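PDB 6AR7: uncharacterized protein from Burkholderia thailandensis, which is of unknown function but belongs to the LprI family, whose name suggests a possible role in inhibiting lysozyme. Local coordinates for residues A[164-175]-A[213-224]. Residues are numbered along the deposited sequence; the frame is centred on the assembly and turned at random.
Sequences MNRYYEKLRARM and RVATLKRFSETV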
loop_
_atom_site.group_PDB
_atom_site.type_symbol
_atom_site.label_atom_id
_atom_site.label_comp_id
_atom_site.label_asym_id
_atom_site.label_seq_id
_atom_site.Cartn_x
_atom_site.Cartn_y
_atom_site.Cartn_z
HETATM N N MSE A 164 3.175 -13.316 6.963
HETATM C CA MSE A 164 3.799 -12.014 7.103
HETATM C C MSE A 164 4.963 -12.067 8.078
HETATM O O MSE A 164 6.052 -11.609 7.769
HETATM C CB MSE A 164 2.794 -10.984 7.574
HETATM C CG MSE A 164 3.171 -9.591 7.155
HETATM SE SE MSE A 164 2.077 -8.277 8.077
HETATM C CE MSE A 164 2.627 -8.645 9.918
ATOM N N ASN A 165 4.728 -12.633 9.263
ATOM C CA ASN A 165 5.792 -12.672 10.257
ATOM C C ASN A 165 6.918 -13.594 9.814
ATOM O O ASN A 165 8.087 -13.335 10.122
ATOM C CB ASN A 165 5.221 -13.057 11.620
ATOM C CG ASN A 165 4.327 -11.955 12.189
ATOM O OD1 ASN A 165 4.678 -10.772 12.111
ATOM N ND2 ASN A 165 3.170 -12.332 12.740
ATOM N N ARG A 166 6.586 -14.644 9.065
ATOM C CA ARG A 166 7.598 -15.521 8.486
ATOM C C ARG A 166 8.508 -14.758 7.529
ATOM O O ARG A 166 9.740 -14.833 7.621
ATOM C CB ARG A 166 6.909 -16.673 7.771
ATOM C CG ARG A 166 7.831 -17.654 7.145
ATOM C CD ARG A 166 7.098 -18.953 6.917
ATOM N NE ARG A 166 6.218 -18.926 5.754
ATOM C CZ ARG A 166 6.627 -19.177 4.515
ATOM N NH1 ARG A 166 7.904 -19.462 4.279
ATOM N NH2 ARG A 166 5.761 -19.148 3.513
ATOM N N TYR A 167 7.925 -14.045 6.571
ATOM C CA TYR A 167 8.769 -13.286 5.658
ATOM C C TYR A 167 9.411 -12.088 6.349
ATOM O O TYR A 167 10.531 -11.711 5.993
ATOM C CB TYR A 167 7.972 -12.866 4.420
ATOM C CG TYR A 167 7.780 -14.039 3.496
ATOM C CD1 TYR A 167 8.851 -14.545 2.765
ATOM C CD2 TYR A 167 6.539 -14.671 3.372
ATOM C CE1 TYR A 167 8.699 -15.633 1.925
ATOM C CE2 TYR A 167 6.376 -15.760 2.524
ATOM C CZ TYR A 167 7.462 -16.236 1.804
ATOM O OH TYR A 167 7.317 -17.311 0.961
ATOM N N TYR A 168 8.746 -11.495 7.346
ATOM C CA TYR A 168 9.379 -10.415 8.104
ATOM C C TYR A 168 10.673 -10.895 8.748
ATOM O O TYR A 168 11.710 -10.223 8.678
ATOM C CB TYR A 168 8.424 -9.870 9.169
ATOM C CG TYR A 168 9.049 -8.838 10.084
ATOM C CD1 TYR A 168 9.025 -7.497 9.754
ATOM C CD2 TYR A 168 9.687 -9.214 11.267
ATOM C CE1 TYR A 168 9.607 -6.547 10.575
ATOM C CE2 TYR A 168 10.272 -8.272 12.102
ATOM C CZ TYR A 168 10.227 -6.935 11.743
ATOM O OH TYR A 168 10.805 -5.981 12.547
ATOM N N GLU A 169 10.632 -12.062 9.372
ATOM C CA GLU A 169 11.822 -12.571 10.048
ATOM C C GLU A 169 12.904 -12.977 9.050
ATOM O O GLU A 169 14.090 -12.717 9.275
ATOM C CB GLU A 169 11.443 -13.737 10.958
ATOM C CG GLU A 169 10.660 -13.263 12.175
ATOM C CD GLU A 169 11.458 -12.305 13.045
ATOM O OE1 GLU A 169 12.705 -12.415 13.071
ATOM O OE2 GLU A 169 10.842 -11.416 13.673
ATOM N N LYS A 170 12.516 -13.619 7.945
ATOM C CA LYS A 170 13.482 -13.943 6.900
ATOM C C LYS A 170 14.145 -12.677 6.349
ATOM O O LYS A 170 15.361 -12.657 6.133
ATOM C CB LYS A 170 12.793 -14.743 5.791
ATOM C CG LYS A 170 13.706 -15.185 4.650
ATOM C CD LYS A 170 12.950 -16.042 3.637
ATOM C CE LYS A 170 13.583 -15.976 2.247
ATOM N NZ LYS A 170 12.598 -16.211 1.137
ATOM N N LEU A 171 13.363 -11.613 6.109
ATOM C CA LEU A 171 13.936 -10.356 5.624
ATOM C C LEU A 171 14.864 -9.742 6.663
ATOM O O LEU A 171 15.989 -9.339 6.349
ATOM C CB LEU A 171 12.825 -9.367 5.265
ATOM C CG LEU A 171 13.260 -7.922 4.954
ATOM C CD1 LEU A 171 14.207 -7.824 3.758
ATOM C CD2 LEU A 171 12.008 -7.062 4.711
ATOM N N ARG A 172 14.400 -9.661 7.911
ATOM C CA ARG A 172 15.207 -9.035 8.946
ATOM C C ARG A 172 16.566 -9.710 9.054
ATOM O O ARG A 172 17.589 -9.037 9.236
ATOM C CB ARG A 172 14.486 -9.082 10.287
ATOM C CG ARG A 172 15.351 -8.590 11.427
ATOM C CD ARG A 172 14.553 -7.942 12.539
ATOM N NE ARG A 172 14.137 -8.902 13.557
ATOM C CZ ARG A 172 13.319 -8.605 14.564
ATOM N NH1 ARG A 172 12.990 -9.536 15.453
ATOM N NH2 ARG A 172 12.808 -7.375 14.667
ATOM N N ALA A 173 16.599 -11.041 8.942
ATOM C CA ALA A 173 17.863 -11.761 9.065
ATOM C C ALA A 173 18.775 -11.537 7.861
ATOM O O ALA A 173 19.999 -11.606 8.002
ATOM C CB ALA A 173 17.611 -13.253 9.269
ATOM N N ARG A 174 18.214 -11.310 6.674
ATOM C CA ARG A 174 19.036 -11.157 5.477
ATOM C C ARG A 174 19.513 -9.728 5.251
ATOM O O ARG A 174 20.344 -9.500 4.365
ATOM C CB ARG A 174 18.276 -11.645 4.239
ATOM C CG ARG A 174 18.278 -13.158 4.082
ATOM C CD ARG A 174 17.398 -13.592 2.935
ATOM N NE ARG A 174 17.259 -15.042 2.871
ATOM C CZ ARG A 174 17.092 -15.725 1.742
ATOM N NH1 ARG A 174 17.032 -15.083 0.582
ATOM N NH2 ARG A 174 16.975 -17.045 1.773
HETATM N N MSE A 175 19.027 -8.770 6.027
HETATM C CA MSE A 175 19.420 -7.383 5.846
HETATM C C MSE A 175 20.704 -7.011 6.562
HETATM O O MSE A 175 21.026 -7.600 7.594
HETATM C CB MSE A 175 18.320 -6.461 6.333
HETATM C CG MSE A 175 17.126 -6.476 5.464
HETATM SE SE MSE A 175 15.925 -5.204 6.209
HETATM C CE MSE A 175 16.555 -3.606 5.286
ATOM N N ARG A 213 0.917 -6.922 2.298
ATOM C CA ARG A 213 2.163 -6.742 3.026
ATOM C C ARG A 213 3.028 -8.005 2.962
ATOM O O ARG A 213 4.258 -7.909 2.858
ATOM C CB ARG A 213 1.869 -6.336 4.473
ATOM C CG ARG A 213 3.122 -5.939 5.278
ATOM C CD ARG A 213 3.888 -4.808 4.610
ATOM N NE ARG A 213 4.964 -4.294 5.468
ATOM C CZ ARG A 213 5.887 -3.416 5.070
ATOM N NH1 ARG A 213 5.864 -2.958 3.828
ATOM N NH2 ARG A 213 6.835 -2.994 5.907
ATOM N N VAL A 214 2.411 -9.191 2.995
ATOM C CA VAL A 214 3.177 -10.434 2.825
ATOM C C VAL A 214 3.996 -10.386 1.532
ATOM O O VAL A 214 5.194 -10.712 1.512
ATOM C CB VAL A 214 2.247 -11.664 2.832
ATOM C CG1 VAL A 214 3.021 -12.895 2.411
ATOM C CG2 VAL A 214 1.611 -11.920 4.220
ATOM N N ALA A 215 3.348 -9.996 0.430
ATOM C CA ALA A 215 4.007 -9.985 -0.874
ATOM C C ALA A 215 5.167 -8.990 -0.913
ATOM O O ALA A 215 6.226 -9.281 -1.480
ATOM C CB ALA A 215 2.983 -9.674 -1.966
ATOM N N THR A 216 4.992 -7.817 -0.306
ATOM C CA THR A 216 6.087 -6.858 -0.238
ATOM C C THR A 216 7.278 -7.435 0.529
ATOM O O THR A 216 8.414 -7.407 0.042
ATOM C CB THR A 216 5.613 -5.556 0.419
ATOM O OG1 THR A 216 4.557 -4.953 -0.356
ATOM C CG2 THR A 216 6.771 -4.582 0.541
ATOM N N LEU A 217 7.034 -7.973 1.727
ATOM C CA LEU A 217 8.124 -8.499 2.544
ATOM C C LEU A 217 8.794 -9.683 1.862
ATOM O O LEU A 217 10.013 -9.861 1.965
ATOM C CB LEU A 217 7.598 -8.910 3.923
ATOM C CG LEU A 217 7.016 -7.806 4.811
ATOM C CD1 LEU A 217 6.555 -8.392 6.118
ATOM C CD2 LEU A 217 8.000 -6.658 5.042
ATOM N N LYS A 218 8.013 -10.508 1.158
ATOM C CA LYS A 218 8.596 -11.650 0.457
ATOM C C LYS A 218 9.541 -11.183 -0.642
ATOM O O LYS A 218 10.647 -11.716 -0.807
ATOM C CB LYS A 218 7.486 -12.534 -0.106
ATOM C CG LYS A 218 7.961 -13.705 -0.939
ATOM C CD LYS A 218 6.777 -14.500 -1.482
ATOM C CE LYS A 218 7.242 -15.769 -2.191
ATOM N NZ LYS A 218 6.697 -15.868 -3.576
ATOM N N ARG A 219 9.104 -10.200 -1.422
ATOM C CA ARG A 219 9.960 -9.671 -2.469
ATOM C C ARG A 219 11.216 -9.062 -1.880
ATOM O O ARG A 219 12.315 -9.276 -2.401
ATOM C CB ARG A 219 9.205 -8.637 -3.311
ATOM C CG ARG A 219 10.076 -7.997 -4.356
ATOM C CD ARG A 219 9.245 -7.149 -5.351
ATOM N NE ARG A 219 8.146 -7.935 -5.914
ATOM C CZ ARG A 219 8.278 -8.829 -6.890
ATOM N NH1 ARG A 219 9.468 -9.051 -7.436
ATOM N NH2 ARG A 219 7.218 -9.505 -7.319
ATOM N N PHE A 220 11.075 -8.305 -0.787
ATOM C CA PHE A 220 12.250 -7.757 -0.122
ATOM C C PHE A 220 13.211 -8.866 0.263
ATOM O O PHE A 220 14.428 -8.746 0.079
ATOM C CB PHE A 220 11.843 -6.991 1.132
ATOM C CG PHE A 220 11.320 -5.631 0.874
ATOM C CD1 PHE A 220 11.655 -4.951 -0.274
ATOM C CD2 PHE A 220 10.480 -5.024 1.792
ATOM C CE1 PHE A 220 11.187 -3.691 -0.485
ATOM C CE2 PHE A 220 9.995 -3.755 1.577
ATOM C CZ PHE A 220 10.345 -3.090 0.433
ATOM N N SER A 221 12.678 -9.941 0.853
ATOM C CA SER A 221 13.536 -11.011 1.343
ATOM C C SER A 221 14.294 -11.674 0.206
ATOM O O SER A 221 15.408 -12.165 0.411
ATOM C CB SER A 221 12.715 -12.053 2.104
ATOM O OG SER A 221 11.952 -12.830 1.198
ATOM N N GLU A 222 13.725 -11.666 -0.999
ATOM C CA GLU A 222 14.382 -12.226 -2.174
ATOM C C GLU A 222 15.287 -11.223 -2.868
ATOM O O GLU A 222 16.024 -11.594 -3.790
ATOM C CB GLU A 222 13.339 -12.721 -3.176
ATOM C CG GLU A 222 12.452 -13.836 -2.656
ATOM C CD GLU A 222 11.194 -14.000 -3.500
ATOM O OE1 GLU A 222 10.832 -13.043 -4.224
ATOM O OE2 GLU A 222 10.556 -15.070 -3.433
ATOM N N THR A 223 15.269 -9.974 -2.433
ATOM C CA THR A 223 15.991 -8.908 -3.100
ATOM C C THR A 223 17.194 -8.417 -2.315
ATOM O O THR A 223 18.266 -8.239 -2.895
ATOM C CB THR A 223 15.039 -7.730 -3.367
ATOM O OG1 THR A 223 13.949 -8.165 -4.195
ATOM C CG2 THR A 223 15.775 -6.597 -4.054
ATOM N N VAL A 224 17.049 -8.215 -1.001
ATOM C CA VAL A 224 18.113 -7.591 -0.232
ATOM C C VAL A 224 19.355 -8.459 -0.290
ATOM O O VAL A 224 19.280 -9.695 -0.324
ATOM C CB VAL A 224 17.679 -7.335 1.225
ATOM C CG1 VAL A 224 17.662 -8.648 2.050
ATOM C CG2 VAL A 224 18.599 -6.291 1.868
#
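Helices 155-174 and 203-223 meet through segments 164-175 and 213-224, whose axes run in the same sense at 26° and approach to 8.4 Å; the nearest CA atoms across the pair include those of M164 and V214, Y167 and K218, L171 and S221. This is parallel helix packing in an all-helical fold, and helix 180-197 between the two in sequence makes the return, its W190 and Q187 touching M164. L217 sits between M164 and L171 and touches both: it turns CD1 to M164 CG (3.7 Å), while its CD2 meets L171 CD2. L171 places both methyls against CB of F220, which itself packs on helices 73-101 and 107-136. At the C-terminal end V224 CG1 packs on L171 CD1 and R174 CB, and its CG2 on CG of M175.

Along one flank, K218 runs alongside Y167 in the same direction, over one face of the ring. The lysine chain leaves with CG opposite its own backbone N and stays extended as far as CE, which carries its methylenes across the ring: CB stands 3.8 Å from the Y167 ring centroid and 12° off the normal, a CH-pi contact, and CE reaches Y167 OH at 3.5 Å.

Polar links across the interface are weak. K170 NZ donates to S221 OG over 3.4 Å, and R174 NH1 to S221 O over 3.3 Å with an N-H...O angle of 134°. S221 OG is held more firmly within its own helix, donating to K218 O at 2.6 Å, an oxygen that E222 N approaches from the same face.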